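Whirlin (Mus musculus, PDB 6FDE) takes part in hearing and vision within the USH2 complex and is needed to elongate and maintain the stereocilia of inner-ear hair cells. Local coordinates at residues Ser61-Val66 with Arg77-Val82. Residues are numbered along the deposited sequence; the frame is centred on the assembly and turned at random.
Sequences SLLSEV and RFDHLV
Phe-78 pushes its ring end-on against helix 43-66 near its C-terminus. The ring's edge meets a backbone carbonyl: Leu-62 O lies in the ring plane opposite the CE2-CZ side, 3.4 Å from both Phe-78 CE2 and Phe-78 CZ, where the slightly positive ring hydrogens face the oxygen. The helix widens here into a pi-type turn at 62-66, with Val-66 N bonded weakly to Ser-61 O. With CG anti to the backbone N (chi1 -180°), the ring reaches straight across the gap, a span suited to a long, flat side chain because the two nearly antiparallel helix axes (152°) stay 10.3 Å apart. Val-66 crosses the phenyl group at about a right angle, its CG1 4.0 Å from Phe-78 CZ.

One turn further along helix 75-83, Val-82 CG1 lies between Leu-63 CG at 3.7 Å and Leu-62 CB at 3.9 Å. Its CG2 turns to Leu-62 and to Phe-78, four residues back, covering one face of the ring 3.8 Å above its centre. Valine suits this place because its two methyls meet different neighbours at once, while Leu-63 reaches across with CG and CD2.

At the margin, Leu-63 CD2 lies 3.8 Å from Asp-79 OD1, a van der Waals contact of a methyl beside a carboxylate oxygen. That oxygen also lies in plane at the edge of the Phe-78 ring, and the carboxylate forms a salt bridge with Arg-67, just beyond helix 43-66. Ile-70 and Arg-67, in the intervening loop, also touch Phe-78, and the second subunit adds Phe-51 against Leu-62, Leu-50 against Val-66 and Val-47 against Phe-78.

Within what is probably whirlin's second harmonin-N-like domain, helical and distinct from its PDZ domains, helix 75-83 is thus fastened without direct hydrogen bonds, by buried apolar packing that extends into the dimer interface and weak ring-edge contacts to oxygen, the marginal charge being paired with Arg-67.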
ATOM      1  N   SER A  61      -4.174  -5.080   5.551  1.00 27.67           N
ATOM      2  CA  SER A  61      -5.534  -4.905   5.006  1.00 27.94           C
ATOM      3  C   SER A  61      -5.984  -6.199   4.272  1.00 29.23           C
ATOM      4  O   SER A  61      -7.158  -6.578   4.337  1.00 27.65           O
ATOM      5  CB  SER A  61      -5.578  -3.720   4.043  1.00 34.68           C
ATOM      6  OG  SER A  61      -5.026  -2.573   4.669  1.00 52.40           O
ATOM      7  N   LEU A  62      -5.065  -6.852   3.534  1.00 25.01           N
ATOM      8  CA  LEU A  62      -5.419  -8.117   2.864  1.00 25.25           C
ATOM      9  C   LEU A  62      -5.793  -9.168   3.916  1.00 27.28           C
ATOM     10  O   LEU A  62      -6.745  -9.913   3.738  1.00 26.70           O
ATOM     11  CB  LEU A  62      -4.241  -8.635   2.008  1.00 26.10           C
ATOM     12  CG  LEU A  62      -3.902  -7.801   0.753  1.00 30.67           C
ATOM     13  CD1 LEU A  62      -2.664  -8.319   0.096  1.00 30.65           C
ATOM     14  CD2 LEU A  62      -5.025  -7.844  -0.264  1.00 32.04           C
ATOM     15  N   LEU A  63      -5.066  -9.207   5.029  1.00 23.65           N
ATOM     16  CA  LEU A  63      -5.359 -10.228   6.063  1.00 25.66           C
ATOM     17  C   LEU A  63      -6.586  -9.888   6.897  1.00 28.82           C
ATOM     18  O   LEU A  63      -7.272 -10.785   7.321  1.00 29.91           O
ATOM     19  CB  LEU A  63      -4.174 -10.399   7.004  1.00 27.09           C
ATOM     20  CG  LEU A  63      -2.926 -11.078   6.485  1.00 32.43           C
ATOM     21  CD1 LEU A  63      -1.802 -10.997   7.541  1.00 33.02           C
ATOM     22  CD2 LEU A  63      -3.162 -12.543   6.126  1.00 32.18           C
ATOM     23  N   SER A  64      -6.871  -8.617   7.123  1.00 28.43           N
ATOM     24  CA  SER A  64      -8.013  -8.259   7.976  1.00 30.87           C
ATOM     25  C   SER A  64      -9.311  -7.983   7.234  1.00 35.99           C
ATOM     26  O   SER A  64     -10.375  -8.001   7.843  1.00 38.02           O
ATOM     27  CB  SER A  64      -7.643  -7.075   8.855  1.00 31.89           C
ATOM     28  OG  SER A  64      -7.207  -5.996   8.047  1.00 38.25           O
ATOM     29  N   GLU A  65      -9.238  -7.726   5.926  1.00 29.38           N
ATOM     30  CA  GLU A  65     -10.430  -7.367   5.159  1.00 29.33           C
ATOM     31  C   GLU A  65     -10.668  -8.289   3.993  1.00 31.15           C
ATOM     32  O   GLU A  65     -11.671  -8.970   3.967  1.00 33.29           O
ATOM     33  CB  GLU A  65     -10.339  -5.913   4.695  1.00 30.17           C
ATOM     34  CG  GLU A  65     -10.144  -4.976   5.873  1.00 44.56           C
ATOM     35  CD  GLU A  65     -10.000  -3.503   5.585  1.00 62.85           C
ATOM     36  OE1 GLU A  65      -9.041  -3.117   4.876  1.00 57.44           O
ATOM     37  OE2 GLU A  65     -10.771  -2.725   6.187  1.00 64.54           O
ATOM     38  N   VAL A  66      -9.732  -8.363   3.058  1.00 25.72           N
ATOM     39  CA  VAL A  66      -9.895  -9.191   1.859  1.00 24.87           C
ATOM     40  C   VAL A  66     -10.087 -10.658   2.215  1.00 25.38           C
ATOM     41  O   VAL A  66     -10.865 -11.367   1.554  1.00 24.54           O
ATOM     42  CB  VAL A  66      -8.730  -8.962   0.874  1.00 29.05           C
ATOM     43  CG1 VAL A  66      -8.818  -9.896  -0.336  1.00 28.85           C
ATOM     44  CG2 VAL A  66      -8.637  -7.502   0.446  1.00 29.05           C
ATOM     45  N   ARG A  77      -3.511 -21.110   1.876  1.00 39.94           N
ATOM     46  CA  ARG A  77      -2.722 -20.616   0.735  1.00 39.12           C
ATOM     47  C   ARG A  77      -2.685 -19.069   0.721  1.00 38.64           C
ATOM     48  O   ARG A  77      -1.621 -18.460   0.557  1.00 36.76           O
ATOM     49  CB  ARG A  77      -3.324 -21.150  -0.590  1.00 39.71           C
ATOM     50  N   PHE A  78      -3.844 -18.434   0.940  1.00 32.99           N
ATOM     51  CA  PHE A  78      -3.918 -16.959   0.986  1.00 30.40           C
ATOM     52  C   PHE A  78      -3.036 -16.341   2.050  1.00 35.54           C
ATOM     53  O   PHE A  78      -2.311 -15.375   1.767  1.00 33.81           O
ATOM     54  CB  PHE A  78      -5.371 -16.533   1.205  1.00 29.98           C
ATOM     55  CG  PHE A  78      -5.608 -15.047   1.264  1.00 28.80           C
ATOM     56  CD1 PHE A  78      -5.837 -14.321   0.110  1.00 29.65           C
ATOM     57  CD2 PHE A  78      -5.688 -14.389   2.486  1.00 30.90           C
ATOM     58  CE1 PHE A  78      -6.127 -12.967   0.170  1.00 30.54           C
ATOM     59  CE2 PHE A  78      -5.952 -13.031   2.546  1.00 29.96           C
ATOM     60  CZ  PHE A  78      -6.193 -12.329   1.391  1.00 28.90           C
ATOM     61  N   ASP A  79      -3.094 -16.871   3.285  1.00 33.24           N
ATOM     62  CA  ASP A  79      -2.303 -16.309   4.395  1.00 33.30           C
ATOM     63  C   ASP A  79      -0.797 -16.389   4.161  1.00 39.01           C
ATOM     64  O   ASP A  79      -0.074 -15.455   4.480  1.00 38.32           O
ATOM     65  CB  ASP A  79      -2.642 -17.017   5.704  1.00 37.44           C
ATOM     66  CG  ASP A  79      -4.050 -16.787   6.225  1.00 47.30           C
ATOM     67  OD1 ASP A  79      -4.766 -15.937   5.651  1.00 43.84           O
ATOM     68  OD2 ASP A  79      -4.454 -17.501   7.178  1.00 49.99           O
ATOM     69  N   HIS A  80      -0.325 -17.500   3.628  1.00 38.28           N
ATOM     70  CA  HIS A  80       1.096 -17.650   3.369  1.00 41.36           C
ATOM     71  C   HIS A  80       1.574 -16.745   2.245  1.00 42.29           C
ATOM     72  O   HIS A  80       2.616 -16.141   2.385  1.00 43.20           O
ATOM     73  CB  HIS A  80       1.464 -19.113   3.143  1.00 45.60           C
ATOM     74  CG  HIS A  80       1.264 -19.973   4.357  1.00 51.31           C
ATOM     75  ND1 HIS A  80       1.944 -19.721   5.550  1.00 54.29           N
ATOM     76  CD2 HIS A  80       0.510 -21.085   4.515  1.00 54.14           C
ATOM     77  CE1 HIS A  80       1.575 -20.679   6.387  1.00 55.41           C
ATOM     78  NE2 HIS A  80       0.717 -21.527   5.809  1.00 55.97           N
ATOM     79  N   LEU A  81       0.800 -16.603   1.170  1.00 37.37           N
ATOM     80  CA  LEU A  81       1.161 -15.726   0.060  1.00 37.27           C
ATOM     81  C   LEU A  81       1.237 -14.266   0.495  1.00 35.44           C
ATOM     82  O   LEU A  81       2.227 -13.588   0.192  1.00 35.58           O
ATOM     83  CB  LEU A  81       0.146 -15.888  -1.087  1.00 38.18           C
ATOM     84  CG  LEU A  81       0.800 -16.091  -2.443  1.00 46.78           C
ATOM     85  CD1 LEU A  81       1.404 -17.495  -2.568  1.00 48.88           C
ATOM     86  CD2 LEU A  81      -0.182 -15.867  -3.530  1.00 51.17           C
ATOM     87  N   VAL A  82       0.254 -13.822   1.300  1.00 29.01           N
ATOM     88  CA  VAL A  82       0.168 -12.443   1.813  1.00 28.31           C
ATOM     89  C   VAL A  82       1.348 -12.134   2.722  1.00 36.57           C
ATOM     90  O   VAL A  82       1.992 -11.116   2.539  1.00 37.29           O
ATOM     91  CB  VAL A  82      -1.204 -12.149   2.468  1.00 30.90           C
ATOM     92  CG1 VAL A  82      -1.212 -10.829   3.235  1.00 29.52           C
ATOM     93  CG2 VAL A  82      -2.300 -12.161   1.414  1.00 30.48           C
TER